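Hepatocyte growth factor-regulated tyrosine kinase substrate (Drosophila melanogaster, PDB 1DVP) binds ubiquitin and phosphatidylinositol, and drives endosome membrane invagination and multivesicular body formation, promoting degradation of activated tyrosine kinase receptors. Local coordinates at residues Arg3-Lys8 with Cys30-Gln35; Asn42-Ile47 with His78-Thr83; Lys49-Pro54 with Ser91-Ser96. One frame throughout, in Å; residues are numbered along the deposited sequence.

Contact 1 of 3, residues Arg3-Lys8 with Cys30-Gln35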
loop_
_atom_site.group_PDB
_atom_site.type_symbol
_atom_site.label_atom_id
_atom_site.label_comp_id
_atom_site.label_asym_id
_atom_site.label_seq_id
_atom_site.Cartn_x
_atom_site.Cartn_y
_atom_site.Cartn_z
ATOM N N ARG A 3 21.146 8.346 -31.842
ATOM C CA ARG A 3 21.909 9.419 -31.241
ATOM C C ARG A 3 21.313 9.786 -29.896
ATOM O O ARG A 3 21.911 9.469 -28.862
ATOM C CB ARG A 3 21.961 10.631 -32.163
ATOM C CG ARG A 3 23.392 10.939 -32.632
ATOM C CD ARG A 3 24.261 11.488 -31.482
ATOM N NE ARG A 3 25.550 10.803 -31.378
ATOM C CZ ARG A 3 26.542 11.169 -30.566
ATOM N NH1 ARG A 3 26.410 12.230 -29.766
ATOM N NH2 ARG A 3 27.678 10.469 -30.546
ATOM N N SER A 4 20.143 10.429 -29.895
ATOM C CA SER A 4 19.524 10.794 -28.634
ATOM C C SER A 4 18.811 9.603 -28.009
ATOM O O SER A 4 18.207 8.773 -28.697
ATOM C CB SER A 4 18.533 11.939 -28.810
ATOM O OG SER A 4 17.282 11.479 -29.292
ATOM N N SER A 5 18.923 9.520 -26.691
ATOM C CA SER A 5 18.301 8.477 -25.899
ATOM C C SER A 5 16.809 8.420 -26.250
ATOM O O SER A 5 16.247 7.348 -26.403
ATOM C CB SER A 5 18.507 8.786 -24.401
ATOM O OG SER A 5 17.773 7.905 -23.584
ATOM N N PHE A 6 16.178 9.580 -26.370
ATOM C CA PHE A 6 14.781 9.648 -26.747
ATOM C C PHE A 6 14.487 8.828 -28.030
ATOM O O PHE A 6 13.574 8.006 -28.044
ATOM C CB PHE A 6 14.357 11.102 -26.960
ATOM C CG PHE A 6 13.048 11.254 -27.681
ATOM C CD1 PHE A 6 11.846 10.950 -27.053
ATOM C CD2 PHE A 6 13.017 11.663 -29.020
ATOM C CE1 PHE A 6 10.642 11.041 -27.742
ATOM C CE2 PHE A 6 11.807 11.759 -29.721
ATOM C CZ PHE A 6 10.621 11.446 -29.085
ATOM N N CYS A 7 15.261 9.061 -29.097
ATOM C CA CYS A 7 15.034 8.348 -30.337
ATOM C C CYS A 7 15.181 6.833 -30.176
ATOM O O CYS A 7 14.424 6.072 -30.764
ATOM C CB CYS A 7 15.927 8.911 -31.457
ATOM S SG CYS A 7 15.189 10.434 -32.193
ATOM N N LYS A 8 16.111 6.388 -29.352
ATOM C CA LYS A 8 16.253 4.953 -29.163
ATOM C C LYS A 8 15.021 4.408 -28.418
ATOM O O LYS A 8 14.571 3.291 -28.667
ATOM C CB LYS A 8 17.533 4.629 -28.375
ATOM C CG LYS A 8 17.625 3.165 -27.890
ATOM C CD LYS A 8 18.659 2.338 -28.692
ATOM C CE LYS A 8 18.501 0.836 -28.460
ATOM N NZ LYS A 8 18.385 0.521 -27.005
ATOM N N CYS A 30 8.111 9.777 -21.518
ATOM C CA CYS A 30 7.407 10.793 -20.727
ATOM C C CYS A 30 8.352 11.533 -19.785
ATOM O O CYS A 30 8.307 12.747 -19.711
ATOM C CB CYS A 30 6.271 10.144 -19.943
ATOM S SG CYS A 30 5.029 9.485 -21.057
ATOM N N ASP A 31 9.197 10.813 -19.053
ATOM C CA ASP A 31 10.177 11.460 -18.167
ATOM C C ASP A 31 11.148 12.378 -18.951
ATOM O O ASP A 31 11.442 13.509 -18.522
ATOM C CB ASP A 31 10.983 10.395 -17.403
ATOM C CG ASP A 31 10.188 9.789 -16.229
ATOM O OD1 ASP A 31 9.244 10.463 -15.744
ATOM O OD2 ASP A 31 10.525 8.670 -15.805
ATOM N N GLU A 32 11.664 11.888 -20.095
ATOM C CA GLU A 32 12.604 12.705 -20.889
ATOM C C GLU A 32 11.964 14.035 -21.281
ATOM O O GLU A 32 12.640 15.050 -21.276
ATOM C CB GLU A 32 13.109 11.960 -22.147
ATOM C CG GLU A 32 13.814 10.645 -21.799
ATOM C CD GLU A 32 14.258 9.757 -22.982
ATOM O OE1 GLU A 32 13.416 9.222 -23.753
ATOM O OE2 GLU A 32 15.488 9.568 -23.100
ATOM N N ILE A 33 10.668 14.052 -21.582
ATOM C CA ILE A 33 10.022 15.303 -21.956
ATOM C C ILE A 33 9.822 16.185 -20.717
ATOM O O ILE A 33 10.144 17.393 -20.707
ATOM C CB ILE A 33 8.661 15.039 -22.634
ATOM C CG1 ILE A 33 8.884 14.278 -23.948
ATOM C CG2 ILE A 33 7.920 16.351 -22.864
ATOM C CD1 ILE A 33 7.540 13.934 -24.711
ATOM N N ASN A 34 9.317 15.560 -19.664
ATOM C CA ASN A 34 9.062 16.246 -18.403
ATOM C C ASN A 34 10.352 16.856 -17.841
ATOM O O ASN A 34 10.330 17.954 -17.312
ATOM C CB ASN A 34 8.436 15.260 -17.406
ATOM C CG ASN A 34 6.957 14.915 -17.742
ATOM O OD1 ASN A 34 6.450 13.903 -17.283
ATOM N ND2 ASN A 34 6.283 15.760 -18.519
ATOM N N GLN A 35 11.480 16.154 -17.990
ATOM C CA GLN A 35 12.747 16.669 -17.475
ATOM C C GLN A 35 13.535 17.581 -18.443
ATOM O O GLN A 35 14.640 17.996 -18.147
ATOM C CB GLN A 35 13.620 15.503 -16.987
ATOM C CG GLN A 35 13.082 14.872 -15.690
ATOM C CD GLN A 35 13.881 13.655 -15.199
ATOM O OE1 GLN A 35 14.101 12.688 -15.953
ATOM N NE2 GLN A 35 14.305 13.690 -13.908
#

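Contact 2 of 3, residues Asn42-Ile47 with His78-Thr83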
loop_
_atom_site.group_PDB
_atom_site.type_symbol
_atom_site.label_atom_id
_atom_site.label_comp_id
_atom_site.label_asym_id
_atom_site.label_seq_id
_atom_site.Cartn_x
_atom_site.Cartn_y
_atom_site.Cartn_z
ATOM N N ASN A 42 10.230 18.644 -30.768
ATOM C CA ASN A 42 11.061 17.603 -31.349
ATOM C C ASN A 42 10.433 16.214 -31.104
ATOM O O ASN A 42 10.443 15.346 -31.987
ATOM C CB ASN A 42 12.490 17.695 -30.770
ATOM C CG ASN A 42 13.306 18.841 -31.397
ATOM O OD1 ASN A 42 14.349 19.251 -30.865
ATOM N ND2 ASN A 42 12.829 19.356 -32.513
ATOM N N ALA A 43 9.879 16.010 -29.915
ATOM C CA ALA A 43 9.252 14.725 -29.609
ATOM C C ALA A 43 8.068 14.477 -30.519
ATOM O O ALA A 43 7.938 13.393 -31.095
ATOM C CB ALA A 43 8.802 14.682 -28.195
ATOM N N PHE A 44 7.216 15.487 -30.667
ATOM C CA PHE A 44 6.037 15.326 -31.490
ATOM C C PHE A 44 6.310 15.107 -32.971
ATOM O O PHE A 44 5.535 14.416 -33.639
ATOM C CB PHE A 44 5.079 16.505 -31.306
ATOM C CG PHE A 44 3.759 16.308 -31.986
ATOM C CD1 PHE A 44 3.111 15.083 -31.917
ATOM C CD2 PHE A 44 3.134 17.360 -32.661
ATOM C CE1 PHE A 44 1.869 14.909 -32.496
ATOM C CE2 PHE A 44 1.881 17.190 -33.246
ATOM C CZ PHE A 44 1.248 15.958 -33.162
ATOM N N ALA A 45 7.403 15.683 -33.472
ATOM C CA ALA A 45 7.794 15.558 -34.880
ATOM C C ALA A 45 8.320 14.154 -35.108
ATOM O O ALA A 45 8.028 13.512 -36.123
ATOM C CB ALA A 45 8.895 16.611 -35.224
ATOM N N ALA A 46 9.111 13.668 -34.165
ATOM C CA ALA A 46 9.632 12.316 -34.279
ATOM C C ALA A 46 8.425 11.361 -34.173
ATOM O O ALA A 46 8.365 10.345 -34.862
ATOM C CB ALA A 46 10.667 12.039 -33.164
ATOM N N ILE A 47 7.450 11.696 -33.332
ATOM C CA ILE A 47 6.272 10.848 -33.198
ATOM C C ILE A 47 5.499 10.833 -34.519
ATOM O O ILE A 47 5.053 9.795 -34.982
ATOM C CB ILE A 47 5.350 11.325 -32.050
ATOM C CG1 ILE A 47 5.981 10.958 -30.697
ATOM C CG2 ILE A 47 3.982 10.660 -32.141
ATOM C CD1 ILE A 47 5.199 11.453 -29.479
ATOM N N HIS A 78 0.468 19.655 -24.567
ATOM C CA HIS A 78 -0.869 20.011 -25.029
ATOM C C HIS A 78 -0.844 21.171 -26.010
ATOM O O HIS A 78 -1.560 21.184 -27.002
ATOM C CB HIS A 78 -1.752 20.355 -23.830
ATOM C CG HIS A 78 -1.870 19.236 -22.833
ATOM N ND1 HIS A 78 -2.388 19.414 -21.568
ATOM C CD2 HIS A 78 -1.559 17.919 -22.932
ATOM C CE1 HIS A 78 -2.391 18.254 -20.933
ATOM N NE2 HIS A 78 -1.897 17.334 -21.740
ATOM N N GLU A 79 0.006 22.141 -25.739
ATOM C CA GLU A 79 0.096 23.301 -26.604
ATOM C C GLU A 79 0.778 22.979 -27.917
ATOM O O GLU A 79 0.403 23.523 -28.956
ATOM C CB GLU A 79 0.822 24.416 -25.865
ATOM C CG GLU A 79 -0.006 24.931 -24.713
ATOM C CD GLU A 79 0.815 25.602 -23.636
ATOM O OE1 GLU A 79 0.224 25.923 -22.582
ATOM O OE2 GLU A 79 2.040 25.803 -23.829
ATOM N N GLU A 80 1.761 22.088 -27.875
ATOM C CA GLU A 80 2.474 21.699 -29.076
ATOM C C GLU A 80 1.565 20.892 -29.965
ATOM O O GLU A 80 1.565 21.061 -31.180
ATOM C CB GLU A 80 3.686 20.814 -28.746
ATOM C CG GLU A 80 4.280 20.127 -29.987
ATOM C CD GLU A 80 5.060 21.085 -30.878
ATOM O OE1 GLU A 80 5.166 20.850 -32.104
ATOM O OE2 GLU A 80 5.586 22.081 -30.344
ATOM N N VAL A 81 0.786 20.020 -29.332
ATOM C CA VAL A 81 -0.104 19.108 -30.031
ATOM C C VAL A 81 -1.469 19.588 -30.572
ATOM O O VAL A 81 -1.752 19.420 -31.768
ATOM C CB VAL A 81 -0.358 17.855 -29.146
ATOM C CG1 VAL A 81 -1.414 16.983 -29.764
ATOM C CG2 VAL A 81 0.950 17.075 -28.949
ATOM N N PHE A 82 -2.307 20.153 -29.700
ATOM C CA PHE A 82 -3.653 20.563 -30.078
ATOM C C PHE A 82 -3.771 21.939 -30.725
ATOM O O PHE A 82 -4.264 22.901 -30.122
ATOM C CB PHE A 82 -4.576 20.467 -28.854
ATOM C CG PHE A 82 -4.598 19.091 -28.229
ATOM C CD1 PHE A 82 -4.209 18.906 -26.913
ATOM C CD2 PHE A 82 -4.975 17.978 -28.978
ATOM C CE1 PHE A 82 -4.191 17.623 -26.347
ATOM C CE2 PHE A 82 -4.961 16.690 -28.426
ATOM C CZ PHE A 82 -4.571 16.510 -27.117
ATOM N N THR A 83 -3.276 22.025 -31.948
ATOM C CA THR A 83 -3.375 23.244 -32.697
ATOM C C THR A 83 -4.326 22.918 -33.838
ATOM O O THR A 83 -4.707 21.758 -34.064
ATOM C CB THR A 83 -2.026 23.684 -33.310
ATOM O OG1 THR A 83 -1.548 22.684 -34.214
ATOM C CG2 THR A 83 -0.999 23.934 -32.229
#

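Contact 3 of 3, residues Lys49-Pro54 with Ser91-Ser96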
loop_
_atom_site.group_PDB
_atom_site.type_symbol
_atom_site.label_atom_id
_atom_site.label_comp_id
_atom_site.label_asym_id
_atom_site.label_seq_id
_atom_site.Cartn_x
_atom_site.Cartn_y
_atom_site.Cartn_z
ATOM N N LYS A 49 6.558 11.118 -37.565
ATOM C CA LYS A 49 7.197 10.230 -38.531
ATOM C C LYS A 49 6.860 8.766 -38.287
ATOM O O LYS A 49 6.674 7.994 -39.235
ATOM C CB LYS A 49 8.694 10.423 -38.499
ATOM C CG LYS A 49 9.076 11.826 -38.898
ATOM C CD LYS A 49 10.563 12.033 -38.894
ATOM C CE LYS A 49 10.898 13.469 -39.296
ATOM N NZ LYS A 49 12.381 13.694 -39.283
ATOM N N LYS A 50 6.769 8.390 -37.015
ATOM C CA LYS A 50 6.447 7.018 -36.657
ATOM C C LYS A 50 4.969 6.751 -36.943
ATOM O O LYS A 50 4.596 5.623 -37.258
ATOM C CB LYS A 50 6.782 6.736 -35.191
ATOM C CG LYS A 50 8.266 6.760 -34.881
ATOM C CD LYS A 50 9.060 5.645 -35.572
ATOM C CE LYS A 50 10.540 5.815 -35.247
ATOM N NZ LYS A 50 11.439 4.889 -36.009
ATOM N N MET A 51 4.137 7.787 -36.833
ATOM C CA MET A 51 2.720 7.636 -37.147
ATOM C C MET A 51 2.632 7.240 -38.623
ATOM O O MET A 51 1.809 6.398 -39.008
ATOM C CB MET A 51 1.957 8.944 -36.922
ATOM C CG MET A 51 1.625 9.253 -35.455
ATOM S SD MET A 51 0.959 10.945 -35.214
ATOM C CE MET A 51 -0.640 10.784 -36.206
ATOM N N ASN A 52 3.514 7.826 -39.436
ATOM C CA ASN A 52 3.537 7.543 -40.869
ATOM C C ASN A 52 4.357 6.316 -41.257
ATOM O O ASN A 52 4.788 6.180 -42.426
ATOM C CB ASN A 52 4.038 8.760 -41.661
ATOM C CG ASN A 52 3.126 9.991 -41.511
ATOM O OD1 ASN A 52 1.908 9.904 -41.628
ATOM N ND2 ASN A 52 3.731 11.140 -41.265
ATOM N N SER A 53 4.585 5.418 -40.297
ATOM C CA SER A 53 5.328 4.200 -40.586
ATOM C C SER A 53 4.426 3.305 -41.438
ATOM O O SER A 53 3.215 3.225 -41.206
ATOM C CB SER A 53 5.675 3.457 -39.311
ATOM O OG SER A 53 6.448 2.303 -39.612
ATOM N N PRO A 54 5.001 2.644 -42.450
ATOM C CA PRO A 54 4.222 1.759 -43.321
ATOM C C PRO A 54 3.745 0.530 -42.580
ATOM O O PRO A 54 2.897 -0.201 -43.062
ATOM C CB PRO A 54 5.202 1.396 -44.422
ATOM C CG PRO A 54 6.159 2.593 -44.430
ATOM C CD PRO A 54 6.346 2.889 -42.991
ATOM N N SER A 91 -6.979 14.499 -38.671
ATOM C CA SER A 91 -8.124 14.127 -39.464
ATOM C C SER A 91 -7.752 13.480 -40.783
ATOM O O SER A 91 -8.207 12.364 -41.083
ATOM C CB SER A 91 -8.999 15.333 -39.716
ATOM O OG SER A 91 -10.262 14.860 -40.114
ATOM N N SER A 92 -6.935 14.164 -41.577
ATOM C CA SER A 92 -6.560 13.598 -42.864
ATOM C C SER A 92 -5.819 12.304 -42.671
ATOM O O SER A 92 -5.959 11.380 -43.465
ATOM C CB SER A 92 -5.707 14.566 -43.684
ATOM O OG SER A 92 -5.009 15.488 -42.864
ATOM N N PHE A 93 -5.043 12.236 -41.596
ATOM C CA PHE A 93 -4.274 11.049 -41.286
ATOM C C PHE A 93 -5.177 9.833 -41.143
ATOM O O PHE A 93 -4.978 8.823 -41.812
ATOM C CB PHE A 93 -3.485 11.269 -39.988
ATOM C CG PHE A 93 -2.784 10.033 -39.480
ATOM C CD1 PHE A 93 -1.573 9.611 -40.037
ATOM C CD2 PHE A 93 -3.338 9.284 -38.446
ATOM C CE1 PHE A 93 -0.928 8.467 -39.569
ATOM C CE2 PHE A 93 -2.698 8.136 -37.977
ATOM C CZ PHE A 93 -1.493 7.735 -38.542
ATOM N N LEU A 94 -6.170 9.924 -40.269
ATOM C CA LEU A 94 -7.043 8.790 -40.036
ATOM C C LEU A 94 -7.906 8.483 -41.252
ATOM O O LEU A 94 -8.324 7.349 -41.463
ATOM C CB LEU A 94 -7.937 9.053 -38.825
ATOM C CG LEU A 94 -9.055 10.083 -39.005
ATOM C CD1 LEU A 94 -10.311 9.423 -39.587
ATOM C CD2 LEU A 94 -9.370 10.693 -37.660
ATOM N N GLU A 95 -8.159 9.496 -42.062
ATOM C CA GLU A 95 -8.996 9.313 -43.225
ATOM C C GLU A 95 -8.292 8.636 -44.396
ATOM O O GLU A 95 -8.939 8.009 -45.228
ATOM C CB GLU A 95 -9.551 10.665 -43.648
ATOM C CG GLU A 95 -11.006 10.605 -44.026
ATOM C CD GLU A 95 -11.716 11.884 -43.692
ATOM O OE1 GLU A 95 -11.985 12.123 -42.487
ATOM O OE2 GLU A 95 -11.993 12.654 -44.637
ATOM N N SER A 96 -6.967 8.745 -44.453
ATOM C CA SER A 96 -6.230 8.146 -45.547
ATOM C C SER A 96 -5.308 6.979 -45.205
ATOM O O SER A 96 -4.661 6.451 -46.093
ATOM C CB SER A 96 -5.428 9.225 -46.293
ATOM O OG SER A 96 -4.337 9.694 -45.524
#

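Contact 1 of 3, residues Arg3-Lys8 with Cys30-Gln35
Ser-5 and Phe-6, in the first turn of helix 5-14, meet the carboxylate of Glu-32, which reaches across from the last turns of helix 23-34. The polar part is one hydrogen bond: Ser-5 OG donates to Glu-32 OE2 over 2.9 Å and meets that oxygen nearly head-on along its C-O bond. The serine hydroxyl can do this because it is swung opposite its own backbone nitrogen (chi1 172°) toward the acid. Glu-32 for its part runs out extended beyond CG, so its whole length is spent crossing the space between the helices. Its other oxygen, OE1, takes a hydrogen bond from Asn-9 ND2, one turn further along helix 5-14; with one donor on each oxygen, the buried carboxylate is gripped at both corners and its rotation is restricted. Elsewhere on helix 23-34, Asp-31 bonds the backbone nitrogens of Phe-173 and Thr-174 of the second subunit.

The van der Waals part falls on Phe-6. Glu-32 OE1 lies 3.3 Å from Phe-6 CA and 3.8 Å from Phe-6 CB, near the plane of the aromatic ring and at its edge, with ring and carboxylate planes turned 54° apart. Phe-6 N is near Glu-32 OE2 too, but the angle is too poor for a bond.

The helix start itself is capped from within: Ser-4 OG accepts from Cys-7 N at 3.2 Å with an N-H...O angle of 164°, making Ser-4 the N-cap. A carboxylate held beside this N-terminal turn would probably be favoured by the positive end of the helix dipole.

At the start of the VHS domain, Phe-6 and Ile-33 both pack on Ala-43 of helix 40-51, and Phe-6 also on Ala-46, so helix 40-51 lies against both helices.

Contact 2 of 3, residues Asn42-Ile47 with His78-Thr83
Phe-44 leaves helix 40-51 and points at the end of helix 74-81, where Glu-80 and Val-81 receive it. Its CB comes first, 3.9 Å from Glu-80 CG, an aliphatic touch low on both side chains. From CB the ring is carried away from the backbone nitrogen, CG lying opposite it (chi1 -172°), which sends the aromatic group straight across to the other helix.

At CD2, Phe-44 stays with the glutamate: Glu-80 CG is 4.0 Å from Phe-44 CD2 and Glu-80 OE1 4.1 Å. Glu-80 is folded at its second torsion, so its methylene passes obliquely by the ring and the carboxylate stands steeply to it, the two planes 68° apart. At CD1, Phe-44 lies 4.2 Å from Val-81 CG2. That methyl belongs to the whole face, however, and not to one carbon: Val-81 CG2 sits 4.1 Å from the ring centroid and only 5° off the normal, a well-centred CH-pi contact. All six ring carbons are therefore nearly equidistant from the methyl. Asn-86 and Phe-90 of helix 84-96 also pack against Phe-44.

Val-81 divides its two methyls between two phenylalanines, CG1 lying over a face of the Phe-82 ring toward the rim. Phe-82 centres an inverse gamma turn that ends helix 74-81, and Thr-83 OG1 then caps Asn-86 N to start helix 84-96. Three helices of the VHS superhelix thus converge here: 40-51 supplies Phe-44, 74-81 its methyl lid, and 84-96 adds Asn-86 and Phe-90, while the Phe-82 ring meets Trp-113 of helix 100-116 edge-to-face and also meets Phe-117.

Contact 3 of 3, residues Lys49-Pro54 with Ser91-Ser96
Met-51 and Phe-93 form a Met-aromatic pair between the end of helix 40-51 and the last turns of helix 84-96. The methionine runs out nearly straight as far as its sulfur and then bends at the last torsion (chi3 64°), dropping its methyl onto the ring. Met-51 CE lies 3.7 Å from the Phe-93 centroid and 8° off the ring normal, a CH-pi contact over the centre of one face. The sulfur stands further back above the same face, with Met-51 SD 5.3 Å from the centroid.

Phe-93 holds its CG opposite the backbone nitrogen (chi1 173°), which lays the ring out toward helix 40-51 and puts its edge among oxygens. Met-51 O lies in the ring plane, 3.5 Å from Phe-93 CE1, where the partly positive C-H rim probably suits it; that carbonyl also accepts from Ser-59 OG. Asn-52 turns its amide in at the same edge, with OD1 3.8 Å from Phe-93 CE1.

At the end of helix 84-96, Ser-96 OG donates to Ser-92 O at 3.1 Å, while Ser-96 N reaches that carbonyl from its opposite face. Phe-93 also touches Val-102 of helix 100-116. The Met-aromatic pair joins two helices of the VHS superhelix that are separated in sequence by helices 56-72 and 74-81.

From the N terminus, contact 1 closes first, joining helix 5-14 to helix 23-34 before the chain enters helix 40-51. That third helix serves both remaining contacts: its middle goes into contact 2 with the end of helix 74-81, its C-terminal end into contact 3 with helix 84-96. Contact 2 spans helix 56-72, contact 3 spans helices 56-72 and 74-81, and because their segments alternate along the chain, the two closures cross. Contacts 1 and 2 touch through helix 40-51, whereas contacts 1 and 3 have centres about 23 Å apart. Together they join five of the first six VHS helices, all but 56-72; the zinc-bearing FYVE domain lies elsewhere.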